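Local coordinates for vesicular integral-membrane protein VIP36 (Canis lupus familiaris, PDB 2E6V) that acts as a calcium-dependent intracellular lectin that recognises high-mannose glycans and takes part in sorting and transporting glycoproteins in the early secretory pathway, at residues L113-N118 and V125-S130; T43-S48 and L214-D219; L176-D181 and N190-T195. All blocks are in the same frame, centred on the assembly; numbering follows the deposited sequence.

Interaction 1 of 3, residues L113-N118 and V125-S130; sequences LDTYPN and VFPYIS. With CA (calcium ion), chain H; MAN (alpha-D-mannopyranose), chain F; MAN (alpha-D-mannopyranose), chain B; BMA (beta-D-mannopyranose), chain C.
The calcium-binding loop of the L-type lectin domain leaves its β-strand where D114 pairs with Y128. These two form an antiparallel hydrogen-bonded pair, with D114 N to Y128 O at 3.0 Å and Y128 N to D114 O at 2.9 Å. Past this pair the F126 ring packs against the loop. P117 CB lies over one face in a CH-pi contact, 4.0 Å from the ring centroid, while the D114 carboxylate meets the ring edge, CG to F126 CE2 at 3.6 Å, its plane turned 86° from the ring. D114 CG lies anti to the backbone N (chi1 -168°), which carries both carboxylate oxygens to the calcium ion. OD2 also accepts Y116 N in an Asx turn, so the loop backbone is tied to the same carboxylate. Y116 O and N118 OD1, each 2.2 Å from the calcium, two waters and D145 complete the shell. N118 ND2 donates to O4 of the chain B mannose at 2.6 Å, consistent with calcium binding at OD1 turning ND2 toward the sugar. Y116 OH and N118 O both bond O6 of the chain F mannose. An asparagine that binds calcium through OD1 and sugar through ND2 is a familiar feature of the legume-lectin fold's sugar site.

Interaction 2 of 3, residues T43-S48 and L214-D219; sequences TPDERS and LSDNHD. With MAN (alpha-D-mannopyranose), chain B.
T43 OG1 sits between its own backbone N and carbonyl carbon (chi1 74°), and H218 CG lies anti to its carbonyl carbon (chi1 -60°); strand pairing puts both side chains on one face of the sheet, and these torsions bring OG1 and ND1 together. H218 ND1 donates to T43 OG1 at 2.8 Å in a nearly straight bond of 173°, with the hydroxyl at the ring edge and in its plane, which fixes the rotation of the imidazole. The backbones join at the same pair, H218 N to T43 O at 3.2 Å, and N217 CA adds a CA-H...O contact to that carbonyl. Here strand 40-43 meets strand 217-227 in one of the two antiparallel sheets of the lectin's β-sandwich; 43-48 leaves its strand for a loop that ends at the carbohydrate-binding S48, while 214-219 comes out of the sugar-binding loop into strand 217-227. D45 is the centre of an inverse gamma turn, and its OD2 bonds T75. D45 CB packs against N217 ND2 at 3.6 Å, an amide nitrogen that donates to the H73 carbonyl. The D216 carboxylate forms a salt bridge with R159. S215 CB rests against E46 O at 3.3 Å, and one residue earlier L214 N donates to mannose O6 at 2.9 Å.

Interaction 3 of 3, residues L176-D181 and N190-T195; sequences LTVMTD and NCIDIT
V178 N donates to I192 O at 2.9 Å, the shortest hydrogen bond between the two strands, and I192 N returns a bond of 3.0 Å to V178 O. Strands 175-181 and 189-194 form a β-hairpin at the margin of one sheet of the lectin β-sandwich; the axes of 176-181 and 190-194 are 4.6 Å apart and antiparallel at 178°. A second hydrogen-bonded pair, L176 with I194, continues the register through L176 N to I194 O at 3.0 Å and its reciprocal bond. Between the two, the I192 carbonyl is also approached by T177 CA in a CA-H...O contact. Near the turn the pairing is interrupted by a classic β-bulge, in which C191 and I192 both face V178. The extra residue brings C191 CB to 3.1 Å from V178 O, and SG, anti to the backbone N (chi1 -177°), forms the disulfide with C154. This bond ties the edge strand to strand 152-155 of the other sheet.

On the inward face L176, V178, I192 and I194 line up. V178 CB meets I192 CB at 3.9 Å, and L176 CB lies alongside I194 CG1. V131 of strand 128-135 touches L176, I192 and I194, so these side chains belong to the core between the sheets. On the other face T177 and D193 lie side by side, and D193, also salt-bridged to R175, accepts from the threonine. T177 OG1 reaches D193 OD1 at 3.2 Å from above the carboxylate plane, 61° out of it.

How the interactions relate
Interaction 3 follows interaction 1 along the chain, and both are nested within the long loop closed by interaction 2. Interactions 1 and 2 have centres 15 Å apart and bind the same mannose; Y116 CE1 touches L214 CD1 at 3.3 Å, so the calcium loop meets the loop that crosses from strand 204-211 to strand 217-227 at the glycan site. Interaction 1 lies on the sheet containing strands 109-114 and 128-135, whereas interactions 2 and 3 belong to the other sheet, 27 Å apart between centres and on opposite sides of the chain's centre. Interactions 1 and 3 meet across the core, where I129 CG2 packs on I192 CD1 at 4.0 Å, linking the calcium-site strands to the hairpin.

Interaction 1 of 3, residues L113-N118 and V125-S130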
loop_
_atom_site.group_PDB
_atom_site.type_symbol
_atom_site.label_atom_id
_atom_site.label_comp_id
_atom_site.label_asym_id
_atom_site.label_seq_id
_atom_site.Cartn_x
_atom_site.Cartn_y
_atom_site.Cartn_z
ATOM N N LEU A 113 -0.167 3.277 5.698
ATOM C CA LEU A 113 0.463 4.555 6.055
ATOM C C LEU A 113 -0.531 5.298 6.968
ATOM O O LEU A 113 -1.409 6.058 6.508
ATOM C CB LEU A 113 0.783 5.348 4.802
ATOM C CG LEU A 113 1.946 4.813 3.925
ATOM C CD1 LEU A 113 1.852 3.341 3.550
ATOM C CD2 LEU A 113 2.128 5.609 2.649
ATOM N N ASP A 114 -0.421 5.012 8.262
ATOM C CA ASP A 114 -1.420 5.430 9.240
ATOM C C ASP A 114 -0.946 6.762 9.794
ATOM O O ASP A 114 0.179 6.847 10.303
ATOM C CB ASP A 114 -1.479 4.386 10.363
ATOM C CG ASP A 114 -2.678 4.550 11.308
ATOM O OD1 ASP A 114 -2.943 3.572 12.033
ATOM O OD2 ASP A 114 -3.363 5.606 11.361
ATOM N N THR A 115 -1.774 7.797 9.695
ATOM C CA THR A 115 -1.388 9.089 10.244
ATOM C C THR A 115 -2.057 9.460 11.600
ATOM O O THR A 115 -1.659 10.441 12.236
ATOM C CB THR A 115 -1.624 10.228 9.235
ATOM O OG1 THR A 115 -2.998 10.226 8.821
ATOM C CG2 THR A 115 -0.710 10.100 8.024
ATOM N N TYR A 116 -3.060 8.695 12.039
ATOM C CA TYR A 116 -3.792 9.058 13.249
ATOM C C TYR A 116 -3.819 7.942 14.272
ATOM O O TYR A 116 -4.240 6.827 13.973
ATOM C CB TYR A 116 -5.217 9.589 12.950
ATOM C CG TYR A 116 -5.990 9.923 14.207
ATOM C CD1 TYR A 116 -5.694 11.073 14.960
ATOM C CD2 TYR A 116 -7.001 9.058 14.685
ATOM C CE1 TYR A 116 -6.395 11.361 16.153
ATOM C CE2 TYR A 116 -7.700 9.331 15.842
ATOM C CZ TYR A 116 -7.397 10.477 16.583
ATOM O OH TYR A 116 -8.106 10.725 17.747
ATOM N N PRO A 117 -3.372 8.248 15.495
ATOM C CA PRO A 117 -3.364 7.297 16.590
ATOM C C PRO A 117 -4.764 7.120 17.176
ATOM O O PRO A 117 -5.170 7.887 18.064
ATOM C CB PRO A 117 -2.436 7.959 17.606
ATOM C CG PRO A 117 -2.533 9.424 17.323
ATOM C CD PRO A 117 -2.825 9.562 15.881
ATOM N N ASN A 118 -5.501 6.126 16.676
ATOM C CA ASN A 118 -6.842 5.880 17.155
ATOM C C ASN A 118 -6.800 5.353 18.607
ATOM O O ASN A 118 -7.645 5.683 19.440
ATOM C CB ASN A 118 -7.543 4.868 16.251
ATOM C CG ASN A 118 -7.745 5.374 14.859
ATOM O OD1 ASN A 118 -6.838 5.297 14.027
ATOM N ND2 ASN A 118 -8.941 5.884 14.575
ATOM N N VAL A 125 4.845 6.533 18.104
ATOM C CA VAL A 125 4.937 7.790 17.354
ATOM C C VAL A 125 4.472 7.615 15.901
ATOM O O VAL A 125 4.953 6.745 15.170
ATOM C CB VAL A 125 6.382 8.395 17.416
ATOM C CG1 VAL A 125 6.470 9.770 16.642
ATOM C CG2 VAL A 125 6.841 8.534 18.882
ATOM N N PHE A 126 3.519 8.445 15.511
ATOM C CA PHE A 126 2.929 8.441 14.177
ATOM C C PHE A 126 3.532 9.581 13.360
ATOM O O PHE A 126 4.193 10.462 13.928
ATOM C CB PHE A 126 1.405 8.589 14.299
ATOM C CG PHE A 126 0.707 7.304 14.727
ATOM C CD1 PHE A 126 0.908 6.779 15.995
ATOM C CD2 PHE A 126 -0.086 6.602 13.836
ATOM C CE1 PHE A 126 0.317 5.603 16.376
ATOM C CE2 PHE A 126 -0.683 5.414 14.203
ATOM C CZ PHE A 126 -0.484 4.907 15.470
ATOM N N PRO A 127 3.361 9.561 12.023
ATOM C CA PRO A 127 2.741 8.501 11.243
ATOM C C PRO A 127 3.541 7.228 11.357
ATOM O O PRO A 127 4.769 7.261 11.559
ATOM C CB PRO A 127 2.814 9.025 9.814
ATOM C CG PRO A 127 3.031 10.511 9.932
ATOM C CD PRO A 127 3.805 10.687 11.172
ATOM N N TYR A 128 2.838 6.116 11.219
ATOM C CA TYR A 128 3.398 4.798 11.395
ATOM C C TYR A 128 3.089 3.967 10.156
ATOM O O TYR A 128 1.959 3.944 9.678
ATOM C CB TYR A 128 2.778 4.148 12.649
ATOM C CG TYR A 128 3.535 2.959 13.165
ATOM C CD1 TYR A 128 4.682 3.117 13.962
ATOM C CD2 TYR A 128 3.122 1.671 12.872
ATOM C CE1 TYR A 128 5.396 1.996 14.452
ATOM C CE2 TYR A 128 3.815 0.538 13.359
ATOM C CZ TYR A 128 4.953 0.698 14.133
ATOM O OH TYR A 128 5.647 -0.434 14.585
ATOM N N ILE A 129 4.097 3.286 9.641
ATOM C CA ILE A 129 3.937 2.380 8.528
ATOM C C ILE A 129 4.031 0.948 9.025
ATOM O O ILE A 129 4.913 0.624 9.810
ATOM C CB ILE A 129 5.025 2.615 7.495
ATOM C CG1 ILE A 129 4.948 4.056 6.972
ATOM C CG2 ILE A 129 4.950 1.556 6.364
ATOM C CD1 ILE A 129 5.780 4.320 5.800
ATOM N N SER A 130 3.122 0.088 8.564
ATOM C CA SER A 130 3.118 -1.321 8.962
ATOM C C SER A 130 2.583 -2.217 7.859
ATOM O O SER A 130 1.882 -1.744 6.936
ATOM C CB SER A 130 2.272 -1.487 10.195
ATOM O OG SER A 130 0.974 -1.028 9.925
HETATM CA CA CA H . -4.955 4.939 13.023
HETATM C C1 MAN F . -12.229 10.574 16.830
HETATM C C2 MAN F . -13.492 9.826 16.445
HETATM C C3 MAN F . -13.940 9.073 17.708
HETATM C C4 MAN F . -12.862 8.083 18.172
HETATM C C5 MAN F . -11.493 8.781 18.286
HETATM C C6 MAN F . -10.321 7.794 18.397
HETATM O O2 MAN F . -13.130 8.874 15.446
HETATM O O3 MAN F . -15.146 8.398 17.465
HETATM O O4 MAN F . -13.234 7.481 19.405
HETATM O O5 MAN F . -11.229 9.623 17.171
HETATM O O6 MAN F . -9.265 8.362 19.158
HETATM C C1 MAN B . -13.621 9.086 14.103
HETATM C C2 MAN B . -13.863 7.712 13.444
HETATM C C3 MAN B . -12.542 6.956 13.253
HETATM C C4 MAN B . -11.474 7.845 12.612
HETATM C C5 MAN B . -11.404 9.199 13.338
HETATM C C6 MAN B . -10.377 10.139 12.738
HETATM O O2 MAN B . -14.522 7.802 12.192
HETATM O O3 MAN B . -12.727 5.726 12.557
HETATM O O4 MAN B . -10.244 7.207 12.778
HETATM O O5 MAN B . -12.679 9.826 13.347
HETATM O O6 MAN B . -10.740 10.446 11.405
HETATM C C1 BMA C . -9.667 13.601 19.389
HETATM C C2 BMA C . -10.637 12.402 19.281
HETATM C C3 BMA C . -11.388 12.416 17.926
HETATM C C4 BMA C . -11.903 13.808 17.593
HETATM C C5 BMA C . -10.714 14.746 17.567
HETATM C C6 BMA C . -11.102 16.125 17.030
HETATM O O1 BMA C . -9.216 13.812 20.717
HETATM O O2 BMA C . -11.528 12.350 20.387
HETATM O O3 BMA C . -12.473 11.517 17.887
HETATM O O4 BMA C . -12.609 13.816 16.378
HETATM O O5 BMA C . -10.250 14.807 18.910
HETATM O O6 BMA C . -10.809 17.149 17.966
HETATM O O HOH W 1 -5.841 6.092 11.345
HETATM O O HOH W 2 -6.346 3.090 12.415
#

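Interaction 2 of 3, residues T43-S48 and L214-D219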
loop_
_atom_site.group_PDB
_atom_site.type_symbol
_atom_site.label_atom_id
_atom_site.label_comp_id
_atom_site.label_asym_id
_atom_site.label_seq_id
_atom_site.Cartn_x
_atom_site.Cartn_y
_atom_site.Cartn_z
ATOM N N THR A 43 -8.578 11.137 -1.452
ATOM C CA THR A 43 -9.528 11.901 -0.662
ATOM C C THR A 43 -9.131 13.359 -0.583
ATOM O O THR A 43 -7.938 13.672 -0.429
ATOM C CB THR A 43 -9.624 11.452 0.821
ATOM O OG1 THR A 43 -8.456 11.901 1.529
ATOM C CG2 THR A 43 -9.826 9.913 0.984
ATOM N N PRO A 44 -10.127 14.264 -0.620
ATOM C CA PRO A 44 -9.870 15.656 -0.246
ATOM C C PRO A 44 -9.742 15.828 1.257
ATOM O O PRO A 44 -9.923 14.871 2.014
ATOM C CB PRO A 44 -11.116 16.393 -0.752
ATOM C CG PRO A 44 -12.178 15.361 -0.756
ATOM C CD PRO A 44 -11.525 14.055 -1.042
ATOM N N ASP A 45 -9.461 17.061 1.669
ATOM C CA ASP A 45 -9.321 17.429 3.069
ATOM C C ASP A 45 -10.689 17.778 3.678
ATOM O O ASP A 45 -10.919 18.889 4.161
ATOM C CB ASP A 45 -8.302 18.575 3.221
ATOM C CG ASP A 45 -7.867 18.793 4.672
ATOM O OD1 ASP A 45 -8.294 18.016 5.560
ATOM O OD2 ASP A 45 -7.102 19.757 4.937
ATOM N N GLU A 46 -11.580 16.795 3.664
ATOM C CA GLU A 46 -12.972 16.925 4.078
ATOM C C GLU A 46 -13.282 15.670 4.863
ATOM O O GLU A 46 -12.690 14.625 4.613
ATOM C CB GLU A 46 -13.878 16.967 2.839
ATOM C CG GLU A 46 -13.656 18.170 1.891
ATOM C CD GLU A 46 -14.507 18.074 0.631
ATOM O OE1 GLU A 46 -15.559 17.378 0.687
ATOM O OE2 GLU A 46 -14.128 18.675 -0.417
ATOM N N ARG A 47 -14.213 15.736 5.794
ATOM C CA ARG A 47 -14.463 14.575 6.641
ATOM C C ARG A 47 -15.241 13.433 5.963
ATOM O O ARG A 47 -15.981 13.650 4.997
ATOM C CB ARG A 47 -15.142 15.024 7.928
ATOM C CG ARG A 47 -14.324 16.028 8.714
ATOM C CD ARG A 47 -14.900 16.236 10.105
ATOM N NE ARG A 47 -16.215 16.871 10.079
ATOM C CZ ARG A 47 -16.426 18.165 10.325
ATOM N NH1 ARG A 47 -15.404 18.966 10.619
ATOM N NH2 ARG A 47 -17.666 18.657 10.282
ATOM N N SER A 48 -15.042 12.213 6.463
ATOM C CA SER A 48 -15.805 11.033 6.008
ATOM C C SER A 48 -15.652 10.704 4.521
ATOM O O SER A 48 -16.633 10.558 3.798
ATOM C CB SER A 48 -17.280 11.201 6.354
ATOM O OG SER A 48 -17.427 11.454 7.736
ATOM N N LEU A 214 -11.542 13.238 11.253
ATOM C CA LEU A 214 -10.322 13.965 10.906
ATOM C C LEU A 214 -9.979 13.666 9.468
ATOM O O LEU A 214 -10.280 12.569 8.953
ATOM C CB LEU A 214 -9.179 13.588 11.833
ATOM C CG LEU A 214 -9.393 13.879 13.329
ATOM C CD1 LEU A 214 -8.298 13.211 14.138
ATOM C CD2 LEU A 214 -9.436 15.407 13.616
ATOM N N SER A 215 -9.367 14.638 8.808
ATOM C CA SER A 215 -9.210 14.547 7.370
ATOM C C SER A 215 -7.814 14.931 6.918
ATOM O O SER A 215 -6.980 15.258 7.739
ATOM C CB SER A 215 -10.244 15.449 6.690
ATOM O OG SER A 215 -9.862 16.802 6.870
ATOM N N ASP A 216 -7.593 14.867 5.601
ATOM C CA ASP A 216 -6.323 15.163 4.952
ATOM C C ASP A 216 -6.406 14.899 3.439
ATOM O O ASP A 216 -7.256 14.129 2.990
ATOM C CB ASP A 216 -5.190 14.341 5.566
ATOM C CG ASP A 216 -4.129 15.208 6.266
ATOM O OD1 ASP A 216 -4.258 16.450 6.325
ATOM O OD2 ASP A 216 -3.144 14.647 6.773
ATOM N N ASN A 217 -5.547 15.551 2.649
ATOM C CA ASN A 217 -5.426 15.168 1.240
ATOM C C ASN A 217 -4.531 13.952 1.176
ATOM O O ASN A 217 -3.407 13.976 1.684
ATOM C CB ASN A 217 -4.813 16.263 0.359
ATOM C CG ASN A 217 -5.611 17.533 0.371
ATOM O OD1 ASN A 217 -6.549 17.718 -0.446
ATOM N ND2 ASN A 217 -5.232 18.456 1.279
ATOM N N HIS A 218 -5.017 12.902 0.536
ATOM C CA HIS A 218 -4.197 11.742 0.272
ATOM C C HIS A 218 -4.043 11.613 -1.235
ATOM O O HIS A 218 -5.041 11.390 -1.953
ATOM C CB HIS A 218 -4.824 10.505 0.883
ATOM C CG HIS A 218 -4.998 10.600 2.365
ATOM N ND1 HIS A 218 -6.133 11.124 2.945
ATOM C CD2 HIS A 218 -4.167 10.273 3.386
ATOM C CE1 HIS A 218 -6.005 11.094 4.261
ATOM N NE2 HIS A 218 -4.820 10.582 4.552
ATOM N N ASP A 219 -2.797 11.771 -1.701
ATOM C CA ASP A 219 -2.496 11.809 -3.105
ATOM C C ASP A 219 -1.522 10.721 -3.453
ATOM O O ASP A 219 -0.580 10.485 -2.715
ATOM C CB ASP A 219 -1.865 13.153 -3.498
ATOM C CG ASP A 219 -2.814 14.323 -3.355
ATOM O OD1 ASP A 219 -4.054 14.105 -3.430
ATOM O OD2 ASP A 219 -2.327 15.482 -3.181
HETATM C C1 MAN B . -13.621 9.086 14.103
HETATM C C2 MAN B . -13.863 7.712 13.444
HETATM C C3 MAN B . -12.542 6.956 13.253
HETATM C C4 MAN B . -11.474 7.845 12.612
HETATM C C5 MAN B . -11.404 9.199 13.338
HETATM C C6 MAN B . -10.377 10.139 12.738
HETATM O O2 MAN B . -14.522 7.802 12.192
HETATM O O3 MAN B . -12.727 5.726 12.557
HETATM O O4 MAN B . -10.244 7.207 12.778
HETATM O O5 MAN B . -12.679 9.826 13.347
HETATM O O6 MAN B . -10.740 10.446 11.405
#

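Interaction 3 of 3, residues L176-D181 and N190-T195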
loop_
_atom_site.group_PDB
_atom_site.type_symbol
_atom_site.label_atom_id
_atom_site.label_comp_id
_atom_site.label_asym_id
_atom_site.label_seq_id
_atom_site.Cartn_x
_atom_site.Cartn_y
_atom_site.Cartn_z
ATOM N N LEU A 176 9.732 -9.747 2.403
ATOM C CA LEU A 176 9.044 -8.479 2.192
ATOM C C LEU A 176 9.778 -7.303 2.852
ATOM O O LEU A 176 9.939 -7.250 4.064
ATOM C CB LEU A 176 7.599 -8.526 2.700
ATOM C CG LEU A 176 6.888 -7.198 2.399
ATOM C CD1 LEU A 176 6.123 -7.221 1.069
ATOM C CD2 LEU A 176 5.968 -6.821 3.498
ATOM N N THR A 177 10.132 -6.327 2.041
ATOM C CA THR A 177 10.901 -5.157 2.474
ATOM C C THR A 177 10.123 -3.895 2.117
ATOM O O THR A 177 9.560 -3.783 1.019
ATOM C CB THR A 177 12.308 -5.139 1.798
ATOM O OG1 THR A 177 12.958 -6.393 2.058
ATOM C CG2 THR A 177 13.191 -4.051 2.368
ATOM N N VAL A 178 10.052 -2.982 3.077
ATOM C CA VAL A 178 9.531 -1.648 2.818
ATOM C C VAL A 178 10.577 -0.656 3.255
ATOM O O VAL A 178 11.054 -0.709 4.376
ATOM C CB VAL A 178 8.201 -1.385 3.558
ATOM C CG1 VAL A 178 7.755 0.054 3.405
ATOM C CG2 VAL A 178 7.116 -2.357 3.062
ATOM N N MET A 179 10.944 0.236 2.353
ATOM C CA MET A 179 11.949 1.256 2.632
ATOM C C MET A 179 11.377 2.614 2.250
ATOM O O MET A 179 10.477 2.676 1.396
ATOM C CB MET A 179 13.249 0.962 1.867
ATOM C CG MET A 179 13.956 -0.270 2.403
ATOM S SD MET A 179 15.603 -0.547 1.749
ATOM C CE MET A 179 15.260 -0.797 -0.019
ATOM N N THR A 180 11.878 3.681 2.886
ATOM C CA THR A 180 11.377 5.047 2.629
ATOM C C THR A 180 12.451 5.991 2.102
ATOM O O THR A 180 13.658 5.765 2.265
ATOM C CB THR A 180 10.783 5.736 3.867
ATOM O OG1 THR A 180 11.794 5.860 4.878
ATOM C CG2 THR A 180 9.592 4.991 4.426
ATOM N N ASP A 181 11.969 7.061 1.480
ATOM C CA ASP A 181 12.791 8.126 0.959
ATOM C C ASP A 181 12.024 9.406 1.256
ATOM O O ASP A 181 11.172 9.849 0.473
ATOM C CB ASP A 181 12.976 7.899 -0.522
ATOM C CG ASP A 181 13.780 8.983 -1.188
ATOM O OD1 ASP A 181 14.011 10.058 -0.577
ATOM O OD2 ASP A 181 14.178 8.744 -2.359
ATOM N N ASN A 190 15.687 2.163 5.906
ATOM C CA ASN A 190 15.048 0.973 6.420
ATOM C C ASN A 190 13.758 1.299 7.125
ATOM O O ASN A 190 13.638 2.343 7.749
ATOM C CB ASN A 190 15.964 0.249 7.420
ATOM C CG ASN A 190 17.251 -0.300 6.781
ATOM O OD1 ASN A 190 18.234 -0.556 7.482
ATOM N ND2 ASN A 190 17.251 -0.467 5.467
ATOM N N CYS A 191 12.798 0.382 7.024
ATOM C CA CYS A 191 11.543 0.490 7.728
ATOM C C CYS A 191 11.134 -0.918 8.176
ATOM O O CYS A 191 11.107 -1.224 9.375
ATOM C CB CYS A 191 10.487 1.146 6.811
ATOM S SG CYS A 191 8.862 1.452 7.571
ATOM N N ILE A 192 10.859 -1.782 7.196
ATOM C CA ILE A 192 10.347 -3.131 7.442
ATOM C C ILE A 192 11.172 -4.141 6.654
ATOM O O ILE A 192 11.453 -3.909 5.474
ATOM C CB ILE A 192 8.855 -3.230 6.988
ATOM C CG1 ILE A 192 7.963 -2.384 7.912
ATOM C CG2 ILE A 192 8.401 -4.679 6.903
ATOM C CD1 ILE A 192 6.610 -1.946 7.283
ATOM N N ASP A 193 11.543 -5.247 7.301
ATOM C CA ASP A 193 12.241 -6.362 6.640
ATOM C C ASP A 193 11.962 -7.738 7.273
ATOM O O ASP A 193 12.535 -8.114 8.303
ATOM C CB ASP A 193 13.738 -6.101 6.581
ATOM C CG ASP A 193 14.459 -7.033 5.610
ATOM O OD1 ASP A 193 13.792 -7.712 4.795
ATOM O OD2 ASP A 193 15.709 -7.064 5.648
ATOM N N ILE A 194 11.079 -8.494 6.647
ATOM C CA ILE A 194 10.624 -9.738 7.249
ATOM C C ILE A 194 10.640 -10.905 6.260
ATOM O O ILE A 194 10.658 -10.703 5.045
ATOM C CB ILE A 194 9.208 -9.588 7.857
ATOM C CG1 ILE A 194 8.222 -9.139 6.776
ATOM C CG2 ILE A 194 9.260 -8.653 9.065
ATOM C CD1 ILE A 194 6.845 -8.841 7.257
ATOM N N THR A 195 10.620 -12.121 6.798
ATOM C CA THR A 195 10.720 -13.317 5.966
ATOM C C THR A 195 9.616 -14.280 6.322
ATOM O O THR A 195 8.902 -14.059 7.295
ATOM C CB THR A 195 12.099 -14.035 6.124
ATOM O OG1 THR A 195 12.294 -14.419 7.490
ATOM C CG2 THR A 195 13.260 -13.145 5.673
#